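Local coordinates for purine nucleoside phosphorylase (PDB 6B37), which catalyses the reversible phosphorolysis of purine nucleosides such as inosine and guanosine, releasing the free base and ribose 1-phosphate, at residues Ile138-Leu143 / Val193-Gly198. Residues are numbered along the deposited sequence; the frame is centred on the assembly and turned at random.
With CGD (1,3-benzothiazol-2-ol), chain H.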
# COMPACT_ATOMS: atom_id res chain seq x y z
N ILE A 138 3.55 4.17 12.70
CA ILE A 138 2.41 3.86 11.83
C ILE A 138 3.01 3.45 10.48
O ILE A 138 3.61 4.27 9.77
CB ILE A 138 1.42 5.03 11.71
CG1 ILE A 138 0.75 5.26 13.08
CG2 ILE A 138 0.33 4.69 10.63
CD1 ILE A 138 -0.21 6.43 13.14
N ASN A 139 2.84 2.19 10.13
CA ASN A 139 3.53 1.55 9.00
C ASN A 139 2.57 1.46 7.81
O ASN A 139 1.92 0.43 7.61
CB ASN A 139 3.98 0.16 9.45
CG ASN A 139 4.78 -0.63 8.45
OD1 ASN A 139 5.16 -0.16 7.37
ND2 ASN A 139 5.01 -1.89 8.79
N PHE A 140 2.48 2.54 7.02
CA PHE A 140 1.55 2.51 5.88
C PHE A 140 1.88 1.38 4.90
O PHE A 140 0.94 0.68 4.46
CB PHE A 140 1.49 3.90 5.21
CG PHE A 140 0.87 4.97 6.11
CD1 PHE A 140 -0.47 4.93 6.40
CD2 PHE A 140 1.64 5.96 6.67
CE1 PHE A 140 -1.05 5.86 7.22
CE2 PHE A 140 1.05 6.90 7.52
CZ PHE A 140 -0.29 6.84 7.77
N PRO A 141 3.13 1.13 4.52
CA PRO A 141 3.39 -0.05 3.67
C PRO A 141 2.92 -1.37 4.27
O PRO A 141 2.37 -2.24 3.57
CB PRO A 141 4.92 0.00 3.49
CG PRO A 141 5.26 1.46 3.54
CD PRO A 141 4.35 1.96 4.68
N GLY A 142 3.13 -1.58 5.57
CA GLY A 142 2.68 -2.81 6.24
C GLY A 142 1.18 -3.03 6.20
O GLY A 142 0.70 -4.14 5.91
N LEU A 143 0.40 -2.01 6.53
CA LEU A 143 -1.05 -2.17 6.43
C LEU A 143 -1.46 -2.52 4.99
O LEU A 143 -2.45 -3.24 4.77
CB LEU A 143 -1.76 -0.88 6.91
CG LEU A 143 -1.60 -0.56 8.42
CD1 LEU A 143 -2.03 0.85 8.70
CD2 LEU A 143 -2.42 -1.54 9.25
N VAL A 193 5.55 9.53 17.67
CA VAL A 193 5.16 8.45 16.76
C VAL A 193 5.64 8.76 15.34
O VAL A 193 5.37 9.86 14.83
CB VAL A 193 3.64 8.26 16.80
CG1 VAL A 193 3.20 7.23 15.76
CG2 VAL A 193 3.13 7.87 18.21
N TYR A 194 6.33 7.80 14.71
CA TYR A 194 6.92 7.92 13.37
C TYR A 194 6.04 7.27 12.30
O TYR A 194 5.75 6.07 12.37
CB TYR A 194 8.29 7.25 13.36
CG TYR A 194 9.11 7.27 12.09
CD1 TYR A 194 10.15 8.17 11.93
CD2 TYR A 194 8.92 6.31 11.11
CE1 TYR A 194 10.95 8.15 10.79
CE2 TYR A 194 9.72 6.29 9.98
CZ TYR A 194 10.73 7.21 9.82
OH TYR A 194 11.57 7.19 8.74
N ALA A 195 5.62 8.08 11.31
CA ALA A 195 4.90 7.58 10.14
C ALA A 195 5.90 7.20 9.05
O ALA A 195 6.74 8.01 8.67
CB ALA A 195 3.96 8.66 9.60
N PHE A 196 5.80 5.97 8.53
CA PHE A 196 6.64 5.50 7.42
C PHE A 196 5.95 5.81 6.09
O PHE A 196 4.91 5.21 5.77
CB PHE A 196 6.88 4.00 7.58
CG PHE A 196 7.73 3.36 6.49
CD1 PHE A 196 8.63 4.09 5.75
CD2 PHE A 196 7.66 1.96 6.28
CE1 PHE A 196 9.42 3.49 4.74
CE2 PHE A 196 8.44 1.36 5.30
CZ PHE A 196 9.34 2.11 4.53
N ASN A 197 6.47 6.83 5.39
CA ASN A 197 6.14 7.17 4.00
C ASN A 197 7.08 6.39 3.09
O ASN A 197 8.30 6.61 3.11
CB ASN A 197 6.32 8.69 3.81
CG ASN A 197 6.32 9.14 2.35
OD1 ASN A 197 5.71 8.50 1.48
ND2 ASN A 197 6.99 10.26 2.06
N GLY A 198 6.54 5.48 2.26
CA GLY A 198 7.42 4.70 1.41
C GLY A 198 8.35 5.51 0.52
O GLY A 198 9.50 5.10 0.26
C4 CGD H . 12.93 15.52 5.86
C5 CGD H . 13.02 14.35 5.61
C6 CGD H . 11.94 13.44 5.18
C3 CGD H . 12.06 16.14 5.82
C2 CGD H . 10.97 15.78 5.50
C1 CGD H . 10.58 14.41 5.13
O CGD H . 9.06 11.20 4.11
C CGD H . 9.94 12.19 4.49
S CGD H . 11.56 11.96 4.76
N CGD H . 9.36 13.58 4.68
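I138 and A195 pair in parallel where strands 131-139 and 189-196 run out side by side, a buried strand-end contact at the trimer interface. Two backbone bonds flank A195: I138 N donates to Y194 O (2.9 Å), and F196 N returns to I138 O (3.0 Å) almost straight, at 173°. Beyond them the segment 138-143 turns into helix 140-143, with N139 as its N-cap. N139 OD1 accepts from G142 N (3.1 Å) from above the carbonyl plane, and the same oxygen meets the edge of the F196 ring at CD2 (3.5 Å). With CG anti to the backbone N (chi1 180°), F196 carries its ring alongside the N139 amide, the two planes 30° apart. The P141 side chain runs roughly perpendicular to that of F196, its CG 4.0 Å from the F196 ring centroid in an off-centre CH-pi contact. The strand pair belongs to the central mixed sheet of the phosphorylase superfamily fold, here in its trimeric form: E207 of a second subunit accepts from N139 N, while L143 of the third packs on F140 and P141. On the I138 side of the sheet, F140 holds the CE2 edge of its ring 4.0 Å from A195 CB, and F196 O, buried without a hydrogen-bond partner, lies in plane at that ring's edge. Just past the strand, N197 ND2 donates to the exocyclic oxygen O of the bound 1,3-benzothiazol-2-ol (3.1 Å) and also to T201 O.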